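Local coordinates for nitroreductase family protein (Sphingopyxis sp., PDB 7DP1) that uses FMN and NADPH to reduce nitro groups, acting in the breakdown of dinitroaniline herbicides, at residues P218-L222 against D223-D227; L140-S143 against R144-P148; Q64-Q67 against D68-A72. The protein carries 1 engineered substitution. All coordinates share one frame; numbering follows the deposited sequence.

Interaction 1: residues P218-L222 against D223-D227. With FMN (flavin mononucleotide), chain C.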
ATOM      1  N   PRO A 218      -3.487 -13.174 -13.822  1.00 46.66           N
ATOM      2  CA  PRO A 218      -3.582 -12.104 -14.823  1.00 46.99           C
ATOM      3  C   PRO A 218      -3.422 -10.697 -14.261  1.00 48.99           C
ATOM      4  O   PRO A 218      -3.758 -10.445 -13.112  1.00 43.27           O
ATOM      5  CB  PRO A 218      -4.989 -12.294 -15.403  1.00 49.50           C
ATOM      6  CG  PRO A 218      -5.753 -13.017 -14.346  1.00 60.83           C
ATOM      7  CD  PRO A 218      -4.766 -13.877 -13.614  1.00 54.69           C
ATOM      8  N   ARG A 219      -2.925  -9.787 -15.086  1.00 49.98           N
ATOM      9  CA  ARG A 219      -2.948  -8.363 -14.774  1.00 49.69           C
ATOM     10  C   ARG A 219      -3.328  -7.638 -16.045  1.00 57.59           C
ATOM     11  O   ARG A 219      -3.105  -8.154 -17.136  1.00 57.54           O
ATOM     12  CB  ARG A 219      -1.594  -7.869 -14.270  1.00 43.18           C
ATOM     13  CG  ARG A 219      -1.175  -8.351 -12.872  1.00 39.59           C
ATOM     14  CD  ARG A 219      -2.077  -7.760 -11.780  1.00 37.97           C
ATOM     15  NE  ARG A 219      -1.541  -8.049 -10.454  1.00 32.33           N
ATOM     16  CZ  ARG A 219      -1.624  -9.231  -9.858  1.00 39.65           C
ATOM     17  NH1 ARG A 219      -2.221 -10.249 -10.468  1.00 45.73           N
ATOM     18  NH2 ARG A 219      -1.096  -9.395  -8.658  1.00 41.41           N
ATOM     19  N   VAL A 220      -3.908  -6.450 -15.920  1.00 54.85           N
ATOM     20  CA  VAL A 220      -4.176  -5.670 -17.120  1.00 59.74           C
ATOM     21  C   VAL A 220      -2.854  -5.152 -17.672  1.00 47.88           C
ATOM     22  O   VAL A 220      -1.853  -5.115 -16.959  1.00 46.42           O
ATOM     23  CB  VAL A 220      -5.142  -4.503 -16.841  1.00 60.32           C
ATOM     24  CG1 VAL A 220      -6.500  -5.036 -16.339  1.00 58.62           C
ATOM     25  CG2 VAL A 220      -4.520  -3.531 -15.841  1.00 51.43           C
ATOM     26  N   GLY A 221      -2.850  -4.770 -18.944  1.00 56.28           N
ATOM     27  CA  GLY A 221      -1.661  -4.221 -19.565  1.00 50.92           C
ATOM     28  C   GLY A 221      -1.495  -2.772 -19.174  1.00 52.28           C
ATOM     29  O   GLY A 221      -2.463  -2.109 -18.811  1.00 53.74           O
ATOM     30  N   LEU A 222      -0.280  -2.259 -19.304  1.00 53.38           N
ATOM     31  CA  LEU A 222       0.030  -0.911 -18.853  1.00 50.64           C
ATOM     32  C   LEU A 222      -0.825   0.129 -19.546  1.00 51.89           C
ATOM     33  O   LEU A 222      -1.024   1.223 -19.022  1.00 53.16           O
ATOM     34  CB  LEU A 222       1.509  -0.609 -19.066  1.00 52.27           C
ATOM     35  CG  LEU A 222       2.398  -0.952 -17.872  1.00 59.08           C
ATOM     36  CD1 LEU A 222       2.408  -2.425 -17.530  1.00 64.14           C
ATOM     37  CD2 LEU A 222       3.803  -0.406 -18.107  1.00 67.64           C
ATOM     38  N   ASP A 223      -1.353  -0.251 -20.705  1.00 53.16           N
ATOM     39  CA  ASP A 223      -2.249   0.561 -21.515  1.00 62.73           C
ATOM     40  C   ASP A 223      -3.432   1.099 -20.715  1.00 64.06           C
ATOM     41  O   ASP A 223      -3.931   2.194 -20.989  1.00 59.79           O
ATOM     42  CB  ASP A 223      -2.773  -0.291 -22.671  1.00 77.24           C
ATOM     43  CG  ASP A 223      -1.809  -1.407 -23.047  1.00 89.16           C
ATOM     44  OD1 ASP A 223      -0.810  -1.129 -23.728  1.00100.30           O
ATOM     45  OD2 ASP A 223      -2.028  -2.562 -22.625  1.00 85.50           O
ATOM     46  N   GLU A 224      -3.888   0.300 -19.749  1.00 63.86           N
ATOM     47  CA  GLU A 224      -5.023   0.647 -18.902  1.00 60.42           C
ATOM     48  C   GLU A 224      -4.610   1.312 -17.608  1.00 52.43           C
ATOM     49  O   GLU A 224      -5.467   1.663 -16.801  1.00 50.44           O
ATOM     50  CB  GLU A 224      -5.848  -0.597 -18.556  1.00 68.59           C
ATOM     51  CG  GLU A 224      -6.546  -1.264 -19.730  1.00 79.04           C
ATOM     52  CD  GLU A 224      -7.541  -2.319 -19.281  1.00 89.69           C
ATOM     53  OE1 GLU A 224      -7.311  -3.516 -19.556  1.00 92.00           O
ATOM     54  OE2 GLU A 224      -8.546  -1.952 -18.636  1.00 97.87           O
ATOM     55  N   VAL A 225      -3.308   1.505 -17.417  1.00 54.25           N
ATOM     56  CA  VAL A 225      -2.787   1.951 -16.131  1.00 54.13           C
ATOM     57  C   VAL A 225      -2.061   3.281 -16.213  1.00 56.63           C
ATOM     58  O   VAL A 225      -2.265   4.171 -15.379  1.00 54.94           O
ATOM     59  CB  VAL A 225      -1.774   0.934 -15.527  1.00 43.21           C
ATOM     60  CG1 VAL A 225      -1.360   1.369 -14.148  1.00 40.71           C
ATOM     61  CG2 VAL A 225      -2.330  -0.487 -15.500  1.00 35.62           C
ATOM     62  N   ILE A 226      -1.201   3.404 -17.218  1.00 52.23           N
ATOM     63  CA  ILE A 226      -0.273   4.520 -17.283  1.00 46.72           C
ATOM     64  C   ILE A 226      -0.531   5.481 -18.449  1.00 50.87           C
ATOM     65  O   ILE A 226      -0.651   5.065 -19.592  1.00 47.99           O
ATOM     66  CB  ILE A 226       1.167   4.001 -17.398  1.00 48.82           C
ATOM     67  CG1 ILE A 226       1.426   2.900 -16.369  1.00 48.80           C
ATOM     68  CG2 ILE A 226       2.147   5.137 -17.200  1.00 49.96           C
ATOM     69  CD1 ILE A 226       1.501   3.400 -14.950  1.00 48.82           C
ATOM     70  N   ASP A 227      -0.584   6.773 -18.148  1.00 50.97           N
ATOM     71  CA  ASP A 227      -0.632   7.808 -19.181  1.00 52.53           C
ATOM     72  C   ASP A 227       0.668   8.599 -19.159  1.00 46.17           C
ATOM     73  O   ASP A 227       1.125   9.015 -18.097  1.00 56.90           O
ATOM     74  CB  ASP A 227      -1.825   8.731 -18.965  1.00 50.99           C
ATOM     75  CG  ASP A 227      -1.970   9.747 -20.055  1.00 64.30           C
ATOM     76  OD1 ASP A 227      -1.774   9.388 -21.234  1.00 79.35           O
ATOM     77  OD2 ASP A 227      -2.270  10.910 -19.733  1.00 62.80           O
TER
HETATM   78  N1  FMN C 301      -7.850 -13.262  -1.662  1.00 38.95           N
HETATM   79  C2  FMN C 301      -8.776 -14.142  -1.141  1.00 46.71           C
HETATM   80  O2  FMN C 301      -8.903 -15.263  -1.619  1.00 58.50           O
HETATM   81  N3  FMN C 301      -9.576 -13.778  -0.082  1.00 46.88           N
HETATM   82  C4  FMN C 301      -9.465 -12.529   0.481  1.00 44.80           C
HETATM   83  O4  FMN C 301     -10.188 -12.230   1.449  1.00 44.87           O
HETATM   84  C4A FMN C 301      -8.538 -11.636  -0.055  1.00 43.58           C
HETATM   85  N5  FMN C 301      -8.403 -10.372   0.475  1.00 44.63           N
HETATM   86  C5A FMN C 301      -7.474  -9.484  -0.030  1.00 43.62           C
HETATM   87  C6  FMN C 301      -7.365  -8.222   0.548  1.00 44.98           C
HETATM   88  C7  FMN C 301      -6.446  -7.314   0.056  1.00 44.72           C
HETATM   89  C7M FMN C 301      -6.300  -5.955   0.668  1.00 31.08           C
HETATM   90  C8  FMN C 301      -5.633  -7.664  -1.011  1.00 40.52           C
HETATM   91  C8M FMN C 301      -4.639  -6.644  -1.487  1.00 30.50           C
HETATM   92  C9  FMN C 301      -5.738  -8.927  -1.599  1.00 25.55           C
HETATM   93  C9A FMN C 301      -6.668  -9.847  -1.110  1.00 32.12           C
HETATM   94  N10 FMN C 301      -6.812 -11.113  -1.656  1.00 35.18           N
HETATM   95  C10 FMN C 301      -7.740 -12.001  -1.133  1.00 39.64           C
HETATM   96  C1' FMN C 301      -5.956 -11.570  -2.794  1.00 29.70           C
HETATM   97  C2' FMN C 301      -6.345 -11.017  -4.162  1.00 41.66           C
HETATM   98  O2' FMN C 301      -7.430 -11.750  -4.672  1.00 36.80           O
HETATM   99  C3' FMN C 301      -5.146 -11.179  -5.090  1.00 30.90           C
HETATM  100  O3' FMN C 301      -4.172 -10.251  -4.659  1.00 30.17           O
HETATM  101  C4' FMN C 301      -5.447 -10.891  -6.558  1.00 44.08           C
HETATM  102  O4' FMN C 301      -6.351 -11.814  -7.139  1.00 40.95           O
HETATM  103  C5' FMN C 301      -4.147 -10.992  -7.319  1.00 40.55           C
HETATM  104  O5' FMN C 301      -3.662 -12.303  -7.161  1.00 40.26           O
HETATM  105  P   FMN C 301      -2.146 -12.461  -6.651  1.00 44.50           P
HETATM  106  O1P FMN C 301      -1.902 -13.904  -6.311  1.00 40.32           O
HETATM  107  O2P FMN C 301      -1.205 -11.992  -7.747  1.00 43.64           O
HETATM  108  O3P FMN C 301      -1.953 -11.581  -5.429  1.00 38.00           O
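Leu222 O takes two successive backbone N-H groups at once, those of Val225 and Ile226, each at 2.8 Å from N to O. The bond from Ile226 N runs nearly along the C=O axis (165° at the oxygen), whereas Val225 N stands well above the carbonyl plane, 62° out of it. One residue earlier, Glu224 N reaches Gly221 O at 3.0 Å. The two i to i+3 bonds, from Glu224 N and Val225 N, wind residues 222-224 into a short 3-10 turn; the i to i+4 bond from Ile226 N follows as the chain enters strand 226-229. Side-chain contact across the turn is slight: Val220 CG2 meets Val225 CG2 at 3.8 Å, and the side chain of Glu224, extended beyond CG, crosses that of Val220 at about a right angle, with OE1 3.6 Å from Val220 CB.

Upstream, Arg219 serves the flavin. Its chain bends at chi2 (-67°), turning the guanidinium toward the carbonyl of the preceding residue, where NH1 donates to Pro218 O at 3.1 Å. FMN O2P lies at the guanidinium edge, in plane: NH2 makes a nearly straight bond of 2.8 Å to it, and NH1 a weak one. The NH2 group also bonds to Ala44 O of the second subunit, and Arg18, close by, donates to the FMN as well.

This is the C-terminal arm of the nitroreductase dimer. Val220 N bonds to Gln51 of the second subunit, and Ile226 and Asp227 pair in parallel with a strand of that chain. The chemistry accordingly divides: backbone bonds, two of them on one carbonyl, hold the turn, with slight valine packing beside it, while a lopsided arginine grip on one phosphate oxygen would probably offset the phosphate charge and tie cofactor binding to dimer assembly.

Interaction 2: residues L140-S143 against R144-P148; sequences LHCS and RIMGP
Ser143 folds its hydroxyl forward onto the chain ahead: with OG anti to the backbone N (chi1 170°), OG accepts the N-H of Ile145 at 3.2 Å in an almost straight bond, an ST turn. The carbonyl of the same residue closes a type I beta turn, Met146 N donating to Ser143 O at 3.1 Å from above the carbonyl plane. A water bridges the two carbonyls, donating to Ser143 O and to Met146 O. Ile145 carries CG1 between its backbone N and carbonyl carbon (chi1 68°), which lays this branch 3.3 Å from Ser143 OG. Were Ser143 replaced by an alanine, the Ile145 N-H would probably lose its acceptor within the turn, and CG1 the hydroxyl it lies against.

The turn is the link from strand 136-143, an inner strand of the antiparallel sheet, to helix 148-167, with Gly147 at the N-cap. Met146 points back at the strand end. Its chain bends at chi2, and CG packs 3.2 Å from Ser143 O while CB lies 4.0 Å from Cys142 SG. The Cys142 side chain also touches Trp151 and Met154 of helix 148-167. Arg144 runs out extended from CG to NE, where NE bonds to Gln195 O of the adjacent strand. Across the dimer interface Met146 packs on Trp96 and Ile145 on Gly91 of the second subunit.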
ATOM      1  N   LEU A 140      -4.140  -6.765  10.484  1.00 24.54           N
ATOM      2  CA  LEU A 140      -3.644  -5.404  10.308  1.00 32.56           C
ATOM      3  C   LEU A 140      -4.742  -4.435  10.638  1.00 32.98           C
ATOM      4  O   LEU A 140      -5.825  -4.498  10.058  1.00 39.09           O
ATOM      5  CB  LEU A 140      -3.126  -5.202   8.865  1.00 28.05           C
ATOM      6  CG  LEU A 140      -2.795  -3.791   8.358  1.00 38.05           C
ATOM      7  CD1 LEU A 140      -1.881  -3.055   9.310  1.00 25.61           C
ATOM      8  CD2 LEU A 140      -2.156  -3.871   6.938  1.00 27.21           C
ATOM      9  N   HIS A 141      -4.488  -3.561  11.604  1.00 32.96           N
ATOM     10  CA  HIS A 141      -5.507  -2.608  12.000  1.00 32.84           C
ATOM     11  C   HIS A 141      -4.903  -1.254  12.330  1.00 38.50           C
ATOM     12  O   HIS A 141      -3.676  -1.106  12.355  1.00 35.96           O
ATOM     13  CB  HIS A 141      -6.286  -3.135  13.187  1.00 34.74           C
ATOM     14  CG  HIS A 141      -5.417  -3.517  14.347  1.00 30.27           C
ATOM     15  ND1 HIS A 141      -5.170  -2.667  15.385  1.00 37.93           N
ATOM     16  CD2 HIS A 141      -4.763  -4.674  14.615  1.00 36.51           C
ATOM     17  CE1 HIS A 141      -4.379  -3.279  16.274  1.00 41.52           C
ATOM     18  NE2 HIS A 141      -4.124  -4.485  15.826  1.00 41.43           N
ATOM     19  N   CYS A 142      -5.768  -0.271  12.568  1.00 29.92           N
ATOM     20  CA  CYS A 142      -5.315   1.079  12.880  1.00 33.86           C
ATOM     21  C   CYS A 142      -6.394   1.839  13.635  1.00 36.93           C
ATOM     22  O   CYS A 142      -7.538   1.385  13.755  1.00 35.27           O
ATOM     23  CB  CYS A 142      -4.937   1.845  11.600  1.00 37.01           C
ATOM     24  SG  CYS A 142      -6.350   2.099  10.442  1.00 41.51           S
ATOM     25  N   SER A 143      -6.025   3.002  14.148  1.00 39.30           N
ATOM     26  CA  SER A 143      -6.992   3.855  14.817  1.00 40.73           C
ATOM     27  C   SER A 143      -8.061   4.312  13.837  1.00 42.50           C
ATOM     28  O   SER A 143      -7.765   4.539  12.668  1.00 34.68           O
ATOM     29  CB  SER A 143      -6.314   5.074  15.432  1.00 42.23           C
ATOM     30  OG  SER A 143      -7.298   5.996  15.861  1.00 40.39           O
ATOM     31  N   ARG A 144      -9.294   4.459  14.319  1.00 43.15           N
ATOM     32  CA  ARG A 144     -10.392   4.964  13.490  1.00 45.06           C
ATOM     33  C   ARG A 144     -10.256   6.428  13.089  1.00 50.01           C
ATOM     34  O   ARG A 144     -11.062   6.922  12.302  1.00 55.09           O
ATOM     35  CB  ARG A 144     -11.733   4.772  14.200  1.00 45.30           C
ATOM     36  CG  ARG A 144     -12.110   3.325  14.341  1.00 46.67           C
ATOM     37  CD  ARG A 144     -13.536   3.119  14.832  1.00 51.51           C
ATOM     38  NE  ARG A 144     -13.861   1.707  14.702  1.00 55.75           N
ATOM     39  CZ  ARG A 144     -14.622   1.199  13.742  1.00 55.39           C
ATOM     40  NH1 ARG A 144     -14.840  -0.108  13.693  1.00 56.15           N
ATOM     41  NH2 ARG A 144     -15.175   1.998  12.846  1.00 56.44           N
ATOM     42  N   ILE A 145      -9.282   7.138  13.654  1.00 42.92           N
ATOM     43  CA  ILE A 145      -9.040   8.510  13.212  1.00 48.14           C
ATOM     44  C   ILE A 145      -8.385   8.509  11.829  1.00 42.22           C
ATOM     45  O   ILE A 145      -8.463   9.487  11.093  1.00 43.87           O
ATOM     46  CB  ILE A 145      -8.141   9.314  14.194  1.00 53.62           C
ATOM     47  CG1 ILE A 145      -6.711   8.760  14.194  1.00 59.43           C
ATOM     48  CG2 ILE A 145      -8.735   9.344  15.606  1.00 48.83           C
ATOM     49  CD1 ILE A 145      -5.671   9.769  14.661  1.00 66.44           C
ATOM     50  N   MET A 146      -7.749   7.402  11.467  1.00 36.88           N
ATOM     51  CA  MET A 146      -6.987   7.356  10.216  1.00 30.49           C
ATOM     52  C   MET A 146      -7.880   7.523   8.973  1.00 35.40           C
ATOM     53  O   MET A 146      -9.005   7.047   8.932  1.00 34.25           O
ATOM     54  CB  MET A 146      -6.217   6.044  10.145  1.00 31.31           C
ATOM     55  CG  MET A 146      -5.169   5.878  11.248  1.00 38.56           C
ATOM     56  SD  MET A 146      -4.085   7.303  11.456  1.00 51.11           S
ATOM     57  CE  MET A 146      -3.189   6.847  12.944  1.00 58.16           C
ATOM     58  N   GLY A 147      -7.384   8.223   7.959  1.00 32.27           N
ATOM     59  CA  GLY A 147      -8.168   8.434   6.761  1.00 32.56           C
ATOM     60  C   GLY A 147      -7.624   7.606   5.603  1.00 38.88           C
ATOM     61  O   GLY A 147      -6.670   6.849   5.770  1.00 37.00           O
ATOM     62  N   PRO A 148      -8.241   7.744   4.419  1.00 35.57           N
ATOM     63  CA  PRO A 148      -7.817   7.052   3.197  1.00 29.82           C
ATOM     64  C   PRO A 148      -6.295   7.147   2.898  1.00 34.15           C
ATOM     65  O   PRO A 148      -5.689   6.114   2.624  1.00 29.84           O
ATOM     66  CB  PRO A 148      -8.648   7.756   2.104  1.00 40.28           C
ATOM     67  CG  PRO A 148      -9.905   8.163   2.810  1.00 43.43           C
ATOM     68  CD  PRO A 148      -9.438   8.581   4.201  1.00 43.19           C
TER
HETATM   69  O   HOH W   1      -9.227   4.420  10.030  1.00 36.79           O

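Interaction 3: residues Q64-Q67 against D68-A72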
ATOM      1  N   GLN A  64      -6.788 -20.343  16.820  1.00 46.23           N
ATOM      2  CA  GLN A  64      -7.948 -21.244  16.779  1.00 52.81           C
ATOM      3  C   GLN A  64      -9.212 -20.613  17.368  1.00 52.01           C
ATOM      4  O   GLN A  64     -10.317 -20.880  16.895  1.00 61.42           O
ATOM      5  CB  GLN A  64      -7.657 -22.547  17.544  1.00 66.34           C
ATOM      6  CG  GLN A  64      -7.334 -23.727  16.660  1.00 73.80           C
ATOM      7  CD  GLN A  64      -8.484 -24.088  15.748  1.00 79.66           C
ATOM      8  OE1 GLN A  64      -9.646 -24.041  16.149  1.00 80.41           O
ATOM      9  NE2 GLN A  64      -8.166 -24.446  14.510  1.00 81.01           N
ATOM     10  N   ALA A  65      -9.059 -19.795  18.404  1.00 54.40           N
ATOM     11  CA  ALA A  65     -10.197 -19.092  18.993  1.00 58.67           C
ATOM     12  C   ALA A  65     -10.830 -18.116  17.982  1.00 52.30           C
ATOM     13  O   ALA A  65     -12.055 -18.078  17.825  1.00 49.48           O
ATOM     14  CB  ALA A  65      -9.780 -18.367  20.259  1.00 51.71           C
ATOM     15  N   VAL A  66     -10.003 -17.328  17.305  1.00 46.26           N
ATOM     16  CA  VAL A  66     -10.527 -16.402  16.298  1.00 45.13           C
ATOM     17  C   VAL A  66     -11.325 -17.175  15.263  1.00 48.67           C
ATOM     18  O   VAL A  66     -12.417 -16.760  14.881  1.00 53.60           O
ATOM     19  CB  VAL A  66      -9.406 -15.595  15.593  1.00 47.36           C
ATOM     20  CG1 VAL A  66      -9.985 -14.641  14.543  1.00 36.83           C
ATOM     21  CG2 VAL A  66      -8.573 -14.850  16.614  1.00 47.74           C
ATOM     22  N   GLN A  67     -10.807 -18.329  14.854  1.00 46.26           N
ATOM     23  CA  GLN A  67     -11.485 -19.143  13.852  1.00 52.60           C
ATOM     24  C   GLN A  67     -12.859 -19.619  14.292  1.00 54.36           C
ATOM     25  O   GLN A  67     -13.800 -19.613  13.496  1.00 55.97           O
ATOM     26  CB  GLN A  67     -10.619 -20.342  13.474  1.00 48.45           C
ATOM     27  CG  GLN A  67      -9.484 -19.968  12.515  1.00 51.38           C
ATOM     28  CD  GLN A  67      -8.518 -21.111  12.282  1.00 62.79           C
ATOM     29  OE1 GLN A  67      -8.731 -21.948  11.409  1.00 63.92           O
ATOM     30  NE2 GLN A  67      -7.447 -21.153  13.063  1.00 70.46           N
ATOM     31  N   ASP A  68     -12.982 -19.993  15.565  1.00 48.47           N
ATOM     32  CA  ASP A  68     -14.212 -20.582  16.081  1.00 52.48           C
ATOM     33  C   ASP A  68     -15.282 -19.517  16.247  1.00 55.29           C
ATOM     34  O   ASP A  68     -16.455 -19.733  15.942  1.00 54.22           O
ATOM     35  CB  ASP A  68     -13.956 -21.258  17.428  1.00 62.00           C
ATOM     36  CG  ASP A  68     -13.104 -22.510  17.306  1.00 69.24           C
ATOM     37  OD1 ASP A  68     -12.917 -23.006  16.173  1.00 69.89           O
ATOM     38  OD2 ASP A  68     -12.630 -23.007  18.349  1.00 73.93           O
ATOM     39  N   ALA A  69     -14.857 -18.362  16.747  1.00 56.10           N
ATOM     40  CA  ALA A  69     -15.755 -17.244  16.943  1.00 57.78           C
ATOM     41  C   ALA A  69     -16.345 -16.795  15.618  1.00 56.51           C
ATOM     42  O   ALA A  69     -17.543 -16.564  15.512  1.00 56.42           O
ATOM     43  CB  ALA A  69     -15.035 -16.109  17.614  1.00 54.00           C
ATOM     44  N   VAL A  70     -15.496 -16.677  14.604  1.00 49.18           N
ATOM     45  CA  VAL A  70     -15.969 -16.253  13.301  1.00 44.72           C
ATOM     46  C   VAL A  70     -16.863 -17.335  12.675  1.00 57.87           C
ATOM     47  O   VAL A  70     -17.864 -17.029  12.029  1.00 59.48           O
ATOM     48  CB  VAL A  70     -14.791 -15.928  12.375  1.00 47.53           C
ATOM     49  CG1 VAL A  70     -15.278 -15.701  10.956  1.00 41.78           C
ATOM     50  CG2 VAL A  70     -14.058 -14.668  12.876  1.00 47.33           C
ATOM     51  N   ALA A  71     -16.526 -18.600  12.897  1.00 53.45           N
ATOM     52  CA  ALA A  71     -17.356 -19.693  12.401  1.00 55.82           C
ATOM     53  C   ALA A  71     -18.771 -19.627  12.992  1.00 58.04           C
ATOM     54  O   ALA A  71     -19.756 -19.924  12.313  1.00 63.50           O
ATOM     55  CB  ALA A  71     -16.709 -21.023  12.701  1.00 58.22           C
ATOM     56  N   ALA A  72     -18.863 -19.248  14.263  1.00 59.74           N
ATOM     57  CA  ALA A  72     -20.159 -19.081  14.924  1.00 65.01           C
ATOM     58  C   ALA A  72     -21.006 -18.014  14.233  1.00 56.39           C
ATOM     59  O   ALA A  72     -22.217 -18.163  14.134  1.00 62.17           O
ATOM     60  CB  ALA A  72     -19.968 -18.736  16.392  1.00 73.75           C
TER
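Gln64 and Asp68, one helical turn apart, are joined by the backbone: Asp68 N donates to Gln64 O at 3.1 Å and makes a second, weak bond to Ala65 O. The regular i to i+4 series follows, with Ala69 N on Ala65 O at 3.0 Å, the straightest of the set (170° at the hydrogen), then Val70 N on Val66 O and Ala71 N on Gln67 O.

These bonds build the middle of helix 60-74, which follows strand 54-59 and lies against helix 182-189.

The polar side chains add little bonding. Bent at chi2 (-62°), Gln64 brings OE1 to 3.4 Å from Asp68 OD1, but as modelled both atoms are acceptors and no bond forms; the amide and carboxylate planes are turned 59° apart. Gln67 finds its partner outside these segments, NE2 donating to Trp63 O.

The apolar contact is between the two buried valines: Val66 CG1 and Val70 CG2 lie 4.4 Å apart, a loose touch, and CG2 of Val70 rests 3.3 Å from Val66 O. Both valines pack on helix 182-189, Val66 on Leu189 and Val70 on Val185, while Ala69 meets Thr184 and Glu188.

How the interactions relate
All three contacts are local and mix core with surface: buried Val225 and Ile226 in interaction 1, Cys142 and Met146 in interaction 2, and Val66 and Val70 in interaction 3 sit beside exposed Asp223 and Glu224, Arg144, and Gln64 and Asp68. Interaction 3 is regular helix untouched by the other chain; interaction 2 joins an inner sheet strand to a helix; interaction 1 lies on the C-terminal arm, its centre about 23 Å from the centre of the chain and on the opposite side from interaction 3. The chemistry follows: repeating helical backbone bonds in 3, a side-chain hydroxyl and a water in 2, a charged cofactor grip in 1. Interactions 1 and 2 both meet the second subunit.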